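Local coordinates for d-3-phosphoglycerate dehydrogenase oxidoreductase protein (Ralstonia solanacearum, PDB 3GG9) that probably acts as an NAD-dependent D-3-phosphoglycerate dehydrogenase, a member of the D-isomer specific 2-hydroxyacid dehydrogenase family, at residues A121-I126 / I154-K159; A211-S216 / A236-M241; L223-E228 / A253-E258. One frame throughout, in Å; residues are numbered along the deposited sequence.

Contact 1 (A121-I126 / I154-K159); sequences AAQRRI and IGRVLK
Gln123, Arg124 and Arg125 meet Gly155 and Arg156 where helix 109-123 ends in a Schellman motif against the loop leading to strand 162-166. Arg125 takes the positive phi of the motif; its N bonds to Ala122 O, and Ile126 N reaches back to Ala121 O. Gln123 O turns to the loop instead and accepts Arg156 N at 2.9 Å with an angle of 154° at the hydrogen, while Gly155 CA lies 3.4 Å from the same oxygen in a CA-H...O contact. Gln123 CG, set beside the backbone N (chi1 -73°), lies 3.8 Å from Leu158 CD2; the bend at chi2 then takes the amide to Arg156 CB and CD, with NE2 4.0 Å from CD. A water links this NE2 to Val157 O. The same Arg156 chain meets Arg125: its CG sits over one face of the guanidinium, 4.0 Å above its plane and displaced toward the rim, and the two guanidinium planes are inclined by 49°. Arg125 is held by bonds from NH2 to Ala122 O and from NH1 to Phe152 O, and by a cation-pi contact with the Phe152 ring. Ala122 O thus takes two donors, NH2 and N of Arg125, from opposite faces of its carbonyl plane. Arg124 CB starts away from the loop, but CD comes back to 3.7 Å from Arg156 O, and the guanidinium bonds to Ala110 O, Ile301 O and Gly302 O of the second subunit. A water at the edge of that guanidinium accepts from Arg124 NH1 at 3.0 Å and donates to Arg156 O at 2.9 Å.

Contact 2 (A211-S216 / A236-M241); sequences ALFEQS and ADLTRM
In the Rossmann-type domain, helix 209-215 meets the end of helix 235-238 and the turn after it, with Phe213 laid against Asp237 of the second helix and Met241 of the turn. Strand 218-221 follows one helix and strand 246-249 the other, so the contact joins connections that serve adjacent parallel strands of one sheet. The Phe213 ring is the main contact surface. Its CG stands anti to the carbonyl carbon (chi1 -77°), which directs the ring at the neighbouring helix end. Asp237 CB lies over the centre of one face, 3.9 Å from the ring centroid and 4° off the normal, a CH-pi contact centred on the face. Met241 comes at the edge instead: CG is 3.8 Å from Phe213 CD2, and SD forms a Met-aromatic contact 5.2 Å from the centroid, 80° off the normal. Asp237 O approaches the ring as well, 3.4 Å from CD2, while it also accepts Arg240 N of the same segment. On the backbone, Phe213 O receives Met241 CA at 3.3 Å as a CA-H...O contact. A water bridges Glu214 O and Arg240 O by donating to both. The Asp237 carboxylate takes Thr234 N on OD1, and OD2 pairs with Arg240 NH1 in a salt bridge that rests on one of two modelled Arg240 conformers. Leu219 of strand 218-221 packs on both Phe213 and Met241, continuing the apolar core toward the sheet. Adhesion therefore comes mainly from ring, methylene and thioether contacts and weak CH...O interactions, with one water supplying the conventional hydrogen bonds between the two segments.

Contact 3 (L223-E228 / A253-E258); sequences LRLNDE and AELVEE. With SO4 (sulfate ion), chain F; SO4 (sulfate ion), chain E.
The backbone around Leu225 runs extended past the short 3-10 turn of residues 253-255, the closest CA atoms being Leu225 and Leu255 at 6.5 Å. The two leucine chains lie alongside each other, pointing opposite ways, with Leu225 CD1 3.8 Å from Leu255 CD2. The other methyl of Leu255, CD1, lies against Leu223, 3.9 Å from its CB. With CG opposite its backbone N (chi1 -172°), Leu225 turns its branch toward the 3-10 turn, and CD2 lies 3.8 Å from Glu254 CB, meeting the Glu254 chain nearly perpendicularly. Arg224 points away from this apolar patch. Its guanidinium edge grips one sulfate through NE to O2 and, almost straight, through NH1 to O1 at 2.7 Å, while NH2 bonds to O4 of a second sulfate at 3.0 Å. Lys170 N and Ile171 N, within a GxGxxG-like pattern, also bind sulfate, consistent with a dinucleotide phosphate position. Both segments follow strands of the seven-stranded parallel sheet, on the edge where Rossmann-type domains bind the dinucleotide: 223-228 links strand 218-221 to helix 235-238, and 253-258 links strand 246-249 to helix 260-267.

All three contacts belong to the putative NAD-binding domain with its seven-stranded parallel sheet. Contact 1 closes first along the chain, before the first strand of that sheet, and of the three it alone is touched by the second subunit. Contacts 2 and 3 come later and alternate: helix 209-215, loop 223-228, helix 235-238, loop 253-258. They serve the neighbouring strands 218-221 and 246-249, their centres are about 17 Å apart, and Leu238 CD1 touches Val256 CG1 at 3.9 Å. Contact 1 lies about 20 Å from contact 2 and 27 Å from contact 3, centre to centre, so the subunit-facing contact 1 is well apart from the sulfate-binding Arg224 in contact 3.

Contact 1 (A121-I126 / I154-K159)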
loop_
_atom_site.group_PDB
_atom_site.type_symbol
_atom_site.label_atom_id
_atom_site.label_comp_id
_atom_site.label_asym_id
_atom_site.label_seq_id
_atom_site.Cartn_x
_atom_site.Cartn_y
_atom_site.Cartn_z
ATOM N N ALA A 121 2.355 -0.456 -2.380
ATOM C CA ALA A 121 3.194 0.484 -1.647
ATOM C C ALA A 121 4.484 0.686 -2.419
ATOM O O ALA A 121 4.876 1.815 -2.661
ATOM C CB ALA A 121 3.464 -0.017 -0.230
ATOM N N ALA A 122 5.095 -0.411 -2.868
ATOM C CA ALA A 122 6.346 -0.341 -3.648
ATOM C C ALA A 122 6.152 0.301 -5.026
ATOM O O ALA A 122 6.851 1.249 -5.389
ATOM C CB ALA A 122 6.966 -1.742 -3.761
ATOM N N GLN A 123 5.155 -0.148 -5.786
ATOM C CA GLN A 123 4.991 0.407 -7.143
ATOM C C GLN A 123 4.650 1.896 -7.154
ATOM O O GLN A 123 4.881 2.583 -8.156
ATOM C CB GLN A 123 3.920 -0.370 -7.946
ATOM C CG GLN A 123 4.361 -1.770 -8.421
ATOM C CD GLN A 123 5.675 -1.753 -9.249
ATOM O OE1 GLN A 123 6.760 -1.492 -8.722
ATOM N NE2 GLN A 123 5.563 -2.030 -10.537
ATOM N N ARG A 124 4.078 2.394 -6.056
ATOM C CA ARG A 124 3.751 3.814 -5.988
ATOM C C ARG A 124 4.705 4.594 -5.110
ATOM O O ARG A 124 4.484 5.793 -4.858
ATOM C CB ARG A 124 2.303 4.068 -5.556
ATOM C CG ARG A 124 1.235 3.678 -6.641
ATOM C CD ARG A 124 1.530 4.290 -8.042
ATOM N NE ARG A 124 1.094 5.689 -8.163
ATOM C CZ ARG A 124 -0.058 6.088 -8.698
ATOM N NH1 ARG A 124 -0.935 5.198 -9.162
ATOM N NH2 ARG A 124 -0.330 7.389 -8.747
ATOM N N ARG A 125 5.732 3.902 -4.638
ATOM C CA ARG A 125 6.815 4.497 -3.801
ATOM C C ARG A 125 6.286 5.200 -2.563
ATOM O O ARG A 125 6.814 6.219 -2.119
ATOM C CB ARG A 125 7.740 5.390 -4.640
ATOM C CG ARG A 125 8.549 4.625 -5.692
ATOM C CD ARG A 125 7.799 4.441 -7.022
ATOM N NE ARG A 125 8.665 3.966 -8.102
ATOM C CZ ARG A 125 8.886 2.688 -8.417
ATOM N NH1 ARG A 125 9.674 2.404 -9.435
ATOM N NH2 ARG A 125 8.314 1.690 -7.752
ATOM N N ILE A 126 5.221 4.635 -2.003
ATOM C CA ILE A 126 4.561 5.234 -0.867
ATOM C C ILE A 126 5.453 5.488 0.378
ATOM O O ILE A 126 5.459 6.614 0.835
ATOM C CB ILE A 126 3.250 4.530 -0.538
ATOM C CG1 ILE A 126 2.326 4.685 -1.743
ATOM C CG2 ILE A 126 2.653 5.072 0.765
ATOM C CD1 ILE A 126 0.961 4.126 -1.512
ATOM N N ILE A 154 9.246 7.772 -9.913
ATOM C CA ILE A 154 7.825 8.018 -10.186
ATOM C C ILE A 154 7.008 6.728 -10.087
ATOM O O ILE A 154 7.522 5.664 -10.399
ATOM C CB ILE A 154 7.657 8.766 -11.570
ATOM C CG1 ILE A 154 7.128 10.179 -11.356
ATOM C CG2 ILE A 154 6.752 8.064 -12.555
ATOM C CD1 ILE A 154 8.192 11.144 -10.952
ATOM N N GLY A 155 5.742 6.831 -9.684
ATOM C CA GLY A 155 4.861 5.675 -9.601
ATOM C C GLY A 155 4.641 4.920 -10.902
ATOM O O GLY A 155 4.854 5.453 -11.998
ATOM N N ARG A 156 4.261 3.651 -10.767
ATOM C CA ARG A 156 3.957 2.797 -11.900
ATOM C C ARG A 156 2.574 2.178 -11.712
ATOM O O ARG A 156 2.224 1.720 -10.631
ATOM C CB ARG A 156 5.007 1.698 -12.057
ATOM C CG ARG A 156 6.438 2.180 -11.805
ATOM C CD ARG A 156 7.462 1.094 -12.125
ATOM N NE ARG A 156 8.070 1.278 -13.437
ATOM C CZ ARG A 156 7.696 0.644 -14.539
ATOM N NH1 ARG A 156 6.708 -0.245 -14.525
ATOM N NH2 ARG A 156 8.324 0.906 -15.660
ATOM N N VAL A 157 1.813 2.175 -12.793
ATOM C CA VAL A 157 0.448 1.638 -12.806
ATOM C C VAL A 157 0.573 0.115 -12.930
ATOM O O VAL A 157 1.525 -0.383 -13.537
ATOM C CB VAL A 157 -0.368 2.258 -13.978
ATOM C CG1 VAL A 157 0.236 1.923 -15.277
ATOM C CG2 VAL A 157 -1.805 1.823 -13.987
ATOM N N LEU A 158 -0.359 -0.617 -12.316
ATOM C CA LEU A 158 -0.378 -2.071 -12.418
ATOM C C LEU A 158 -1.120 -2.530 -13.666
ATOM O O LEU A 158 -0.674 -3.464 -14.331
ATOM C CB LEU A 158 -1.003 -2.701 -11.173
ATOM C CG LEU A 158 -0.282 -2.437 -9.846
ATOM C CD1 LEU A 158 -1.097 -3.050 -8.704
ATOM C CD2 LEU A 158 1.089 -3.038 -9.860
ATOM N N LYS A 159 -2.243 -1.884 -13.966
ATOM C CA LYS A 159 -3.059 -2.251 -15.140
ATOM C C LYS A 159 -2.210 -2.487 -16.385
ATOM O O LYS A 159 -1.443 -1.625 -16.770
ATOM C CB LYS A 159 -4.120 -1.186 -15.459
ATOM C CG LYS A 159 -5.046 -1.600 -16.627
ATOM C CD LYS A 159 -6.099 -0.545 -16.969
ATOM C CE LYS A 159 -7.130 -1.143 -17.900
ATOM N NZ LYS A 159 -8.116 -0.150 -18.382
HETATM O O HOH W 1 3.836 -2.378 -12.517
HETATM O O HOH W 2 -0.426 2.281 -9.615
#

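Contact 2 (A211-S216 / A236-M241)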
loop_
_atom_site.group_PDB
_atom_site.type_symbol
_atom_site.label_atom_id
_atom_site.label_comp_id
_atom_site.label_asym_id
_atom_site.label_seq_id
_atom_site.Cartn_x
_atom_site.Cartn_y
_atom_site.Cartn_z
ATOM N N ALA A 211 11.511 -17.786 -17.861
ATOM C CA ALA A 211 10.530 -16.907 -18.510
ATOM C C ALA A 211 9.761 -16.032 -17.513
ATOM O O ALA A 211 9.410 -14.889 -17.818
ATOM C CB ALA A 211 9.542 -17.739 -19.336
ATOM N N LEU A 212 9.501 -16.586 -16.334
ATOM C CA LEU A 212 8.808 -15.870 -15.266
ATOM C C LEU A 212 9.599 -14.667 -14.792
ATOM O O LEU A 212 9.045 -13.588 -14.624
ATOM C CB LEU A 212 8.517 -16.809 -14.098
ATOM C CG LEU A 212 7.560 -16.285 -13.024
ATOM C CD1 LEU A 212 6.090 -16.469 -13.476
ATOM C CD2 LEU A 212 7.832 -17.038 -11.735
ATOM N N PHE A 213 10.898 -14.862 -14.602
ATOM C CA PHE A 213 11.785 -13.802 -14.126
ATOM C C PHE A 213 12.073 -12.725 -15.182
ATOM O O PHE A 213 12.202 -11.543 -14.848
ATOM C CB PHE A 213 13.094 -14.418 -13.578
ATOM C CG PHE A 213 12.949 -15.033 -12.204
ATOM C CD1 PHE A 213 12.621 -16.373 -12.052
ATOM C CD2 PHE A 213 13.096 -14.252 -11.061
ATOM C CE1 PHE A 213 12.464 -16.942 -10.776
ATOM C CE2 PHE A 213 12.935 -14.805 -9.788
ATOM C CZ PHE A 213 12.632 -16.155 -9.641
ATOM N N GLU A 214 12.164 -13.137 -16.451
ATOM C CA GLU A 214 12.369 -12.222 -17.575
ATOM C C GLU A 214 11.187 -11.294 -17.844
ATOM O O GLU A 214 11.368 -10.088 -18.066
ATOM C CB GLU A 214 12.686 -13.028 -18.845
ATOM C CG GLU A 214 14.120 -13.540 -18.882
ATOM C CD GLU A 214 14.387 -14.689 -19.870
ATOM O OE1 GLU A 214 13.441 -15.313 -20.408
ATOM O OE2 GLU A 214 15.583 -14.974 -20.089
ATOM N N GLN A 215 9.981 -11.868 -17.800
ATOM C CA GLN A 215 8.756 -11.192 -18.227
ATOM C C GLN A 215 7.997 -10.371 -17.181
ATOM O O GLN A 215 7.270 -9.443 -17.546
ATOM C CB GLN A 215 7.788 -12.220 -18.799
ATOM C CG GLN A 215 8.177 -12.781 -20.162
ATOM C CD GLN A 215 7.157 -13.797 -20.626
ATOM O OE1 GLN A 215 6.280 -13.488 -21.430
ATOM N NE2 GLN A 215 7.223 -14.997 -20.064
ATOM N N SER A 216 8.137 -10.709 -15.899
ATOM C CA SER A 216 7.314 -10.091 -14.858
ATOM C C SER A 216 7.713 -8.660 -14.560
ATOM O O SER A 216 8.897 -8.358 -14.415
ATOM C CB SER A 216 7.385 -10.899 -13.564
ATOM O OG SER A 216 6.945 -12.225 -13.760
ATOM N N ALA A 236 21.283 -15.591 -10.352
ATOM C CA ALA A 236 21.115 -15.673 -11.805
ATOM C C ALA A 236 19.656 -15.414 -12.184
ATOM O O ALA A 236 19.376 -14.671 -13.134
ATOM C CB ALA A 236 21.581 -17.026 -12.344
ATOM N N ASP A 237 18.739 -16.008 -11.423
ATOM C CA ASP A 237 17.296 -15.794 -11.615
ATOM C C ASP A 237 16.902 -14.329 -11.439
ATOM O O ASP A 237 16.199 -13.761 -12.267
ATOM C CB ASP A 237 16.496 -16.640 -10.618
ATOM C CG ASP A 237 16.636 -18.139 -10.862
ATOM O OD1 ASP A 237 16.718 -18.898 -9.867
ATOM O OD2 ASP A 237 16.650 -18.554 -12.041
ATOM N N LEU A 238 17.304 -13.733 -10.316
ATOM C CA LEU A 238 17.018 -12.321 -10.046
ATOM C C LEU A 238 17.641 -11.359 -11.064
ATOM O O LEU A 238 17.017 -10.384 -11.451
ATOM C CB LEU A 238 17.475 -11.958 -8.627
ATOM C CG LEU A 238 16.704 -12.631 -7.491
ATOM C CD1 LEU A 238 17.412 -12.368 -6.174
ATOM C CD2 LEU A 238 15.230 -12.165 -7.443
ATOM N N THR A 239 18.875 -11.618 -11.504
ATOM C CA THR A 239 19.510 -10.714 -12.471
ATOM C C THR A 239 18.958 -10.874 -13.898
ATOM O O THR A 239 19.321 -10.127 -14.791
ATOM C CB THR A 239 21.060 -10.791 -12.436
ATOM O OG1 THR A 239 21.464 -12.146 -12.575
ATOM C CG2 THR A 239 21.601 -10.236 -11.099
ATOM N N ARG A 240 18.056 -11.836 -14.083
ATOM C CA ARG A 240 17.288 -12.017 -15.312
ATOM C C ARG A 240 16.164 -10.977 -15.393
ATOM O O ARG A 240 15.651 -10.670 -16.476
ATOM C CB ARG A 240 16.664 -13.414 -15.287
ATOM C CG ARG A 240 16.484 -14.082 -16.618
ATOM C CD ARG A 240 17.392 -15.279 -16.810
ATOM N NE ARG A 240 17.336 -16.218 -15.692
ATOM C CZ ARG A 240 17.959 -17.394 -15.670
ATOM N NH1 ARG A 240 17.872 -18.178 -14.597
ATOM N NH2 ARG A 240 18.672 -17.786 -16.718
ATOM N N MET A 241 15.769 -10.460 -14.223
ATOM C CA MET A 241 14.639 -9.527 -14.099
ATOM C C MET A 241 14.877 -8.192 -14.803
ATOM O O MET A 241 16.027 -7.776 -14.979
ATOM C CB MET A 241 14.251 -9.316 -12.619
ATOM C CG MET A 241 13.671 -10.577 -11.922
ATOM S SD MET A 241 13.057 -10.427 -10.202
ATOM C CE MET A 241 11.586 -9.430 -10.433
HETATM O O HOH W 3 14.039 -9.122 -18.219
#

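Contact 3 (L223-E228 / A253-E258)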
loop_
_atom_site.group_PDB
_atom_site.type_symbol
_atom_site.label_atom_id
_atom_site.label_comp_id
_atom_site.label_asym_id
_atom_site.label_seq_id
_atom_site.Cartn_x
_atom_site.Cartn_y
_atom_site.Cartn_z
ATOM N N LEU A 223 5.850 -19.673 -1.697
ATOM C CA LEU A 223 6.296 -21.053 -1.518
ATOM C C LEU A 223 6.536 -21.316 -0.044
ATOM O O LEU A 223 6.954 -20.420 0.685
ATOM C CB LEU A 223 7.611 -21.286 -2.276
ATOM C CG LEU A 223 7.658 -21.088 -3.791
ATOM C CD1 LEU A 223 9.093 -21.099 -4.298
ATOM C CD2 LEU A 223 6.831 -22.180 -4.483
ATOM N N ARG A 224 6.269 -22.541 0.387
ATOM C CA ARG A 224 6.653 -23.001 1.709
ATOM C C ARG A 224 8.124 -23.381 1.631
ATOM O O ARG A 224 8.607 -23.825 0.566
ATOM C CB ARG A 224 5.800 -24.201 2.142
ATOM C CG ARG A 224 4.287 -23.900 2.301
ATOM C CD ARG A 224 3.935 -23.361 3.690
ATOM N NE ARG A 224 2.646 -22.660 3.709
ATOM C CZ ARG A 224 2.195 -21.884 4.701
ATOM N NH1 ARG A 224 1.007 -21.309 4.592
ATOM N NH2 ARG A 224 2.916 -21.671 5.803
ATOM N N LEU A 225 8.831 -23.176 2.738
ATOM C CA LEU A 225 10.254 -23.517 2.824
ATOM C C LEU A 225 10.442 -24.990 3.207
ATOM O O LEU A 225 9.923 -25.449 4.230
ATOM C CB LEU A 225 10.980 -22.631 3.837
ATOM C CG LEU A 225 12.514 -22.767 3.878
ATOM C CD1 LEU A 225 13.146 -22.493 2.535
ATOM C CD2 LEU A 225 13.096 -21.864 4.946
ATOM N N ASN A 226 11.172 -25.706 2.359
ATOM C CA ASN A 226 11.547 -27.104 2.574
ATOM C C ASN A 226 12.811 -27.374 1.758
ATOM O O ASN A 226 13.305 -26.468 1.079
ATOM C CB ASN A 226 10.399 -28.064 2.186
ATOM C CG ASN A 226 9.905 -27.858 0.756
ATOM O OD1 ASN A 226 10.695 -27.735 -0.171
ATOM N ND2 ASN A 226 8.582 -27.824 0.577
ATOM N N ASP A 227 13.309 -28.612 1.787
ATOM C CA ASP A 227 14.565 -28.967 1.094
ATOM C C ASP A 227 14.527 -28.767 -0.415
ATOM O O ASP A 227 15.556 -28.497 -1.040
ATOM C CB ASP A 227 14.995 -30.401 1.423
ATOM C CG ASP A 227 15.437 -30.559 2.863
ATOM O OD1 ASP A 227 15.105 -31.597 3.473
ATOM O OD2 ASP A 227 16.112 -29.648 3.393
ATOM N N GLU A 228 13.336 -28.882 -0.992
ATOM C CA GLU A 228 13.158 -28.650 -2.414
ATOM C C GLU A 228 13.250 -27.166 -2.778
ATOM O O GLU A 228 13.779 -26.829 -3.838
ATOM C CB GLU A 228 11.822 -29.237 -2.891
ATOM C CG GLU A 228 11.800 -30.770 -3.040
ATOM C CD GLU A 228 11.883 -31.512 -1.706
ATOM O OE1 GLU A 228 10.980 -31.334 -0.853
ATOM O OE2 GLU A 228 12.862 -32.270 -1.510
ATOM N N ALA A 253 12.711 -15.921 3.805
ATOM C CA ALA A 253 13.960 -15.344 3.250
ATOM C C ALA A 253 14.884 -16.357 2.562
ATOM O O ALA A 253 15.552 -16.052 1.561
ATOM C CB ALA A 253 14.727 -14.612 4.350
ATOM N N GLU A 254 14.883 -17.573 3.078
ATOM C CA GLU A 254 15.816 -18.612 2.664
ATOM C C GLU A 254 15.402 -19.290 1.355
ATOM O O GLU A 254 16.142 -20.121 0.819
ATOM C CB GLU A 254 15.981 -19.642 3.793
ATOM C CG GLU A 254 16.543 -19.069 5.105
ATOM C CD GLU A 254 15.475 -18.623 6.126
ATOM O OE1 GLU A 254 15.850 -18.480 7.309
ATOM O OE2 GLU A 254 14.282 -18.403 5.768
ATOM N N LEU A 255 14.233 -18.923 0.832
ATOM C CA LEU A 255 13.873 -19.259 -0.549
ATOM C C LEU A 255 14.826 -18.667 -1.584
ATOM O O LEU A 255 14.967 -19.213 -2.666
ATOM C CB LEU A 255 12.460 -18.797 -0.880
ATOM C CG LEU A 255 11.304 -19.435 -0.111
ATOM C CD1 LEU A 255 9.988 -18.771 -0.491
ATOM C CD2 LEU A 255 11.225 -20.921 -0.366
ATOM N N VAL A 256 15.444 -17.532 -1.260
ATOM C CA VAL A 256 16.462 -16.926 -2.113
ATOM C C VAL A 256 17.805 -17.308 -1.516
ATOM O O VAL A 256 17.974 -17.257 -0.302
ATOM C CB VAL A 256 16.351 -15.381 -2.158
ATOM C CG1 VAL A 256 17.373 -14.771 -3.127
ATOM C CG2 VAL A 256 14.942 -14.952 -2.556
ATOM N N GLU A 257 18.753 -17.700 -2.363
ATOM C CA GLU A 257 20.110 -17.984 -1.892
ATOM C C GLU A 257 20.687 -16.829 -1.092
ATOM O O GLU A 257 20.393 -15.669 -1.340
ATOM C CB GLU A 257 21.038 -18.411 -3.037
ATOM C CG GLU A 257 21.458 -17.318 -4.004
ATOM C CD GLU A 257 22.500 -17.812 -5.014
ATOM O OE1 GLU A 257 22.599 -17.235 -6.110
ATOM O OE2 GLU A 257 23.224 -18.782 -4.711
ATOM N N GLU A 258 21.466 -17.195 -0.088
ATOM C CA GLU A 258 22.036 -16.282 0.879
ATOM C C GLU A 258 22.758 -15.107 0.200
ATOM O O GLU A 258 23.553 -15.302 -0.730
ATOM C CB GLU A 258 22.962 -17.087 1.781
ATOM C CG GLU A 258 23.506 -16.327 2.933
ATOM C CD GLU A 258 24.258 -17.216 3.872
ATOM O OE1 GLU A 258 24.394 -16.819 5.042
ATOM O OE2 GLU A 258 24.702 -18.314 3.448
HETATM S S SO4 F . -0.096 -22.035 1.139
HETATM O O1 SO4 F . -0.627 -21.709 2.459
HETATM O O2 SO4 F . 1.208 -22.712 1.246
HETATM O O3 SO4 F . -1.048 -22.950 0.501
HETATM O O4 SO4 F . 0.101 -20.796 0.373
HETATM S S SO4 E . 0.008 -20.936 8.959
HETATM O O1 SO4 E . 0.177 -19.909 9.965
HETATM O O2 SO4 E . -0.404 -22.180 9.583
HETATM O O3 SO4 E . -1.021 -20.515 8.017
HETATM O O4 SO4 E . 1.286 -21.101 8.268
#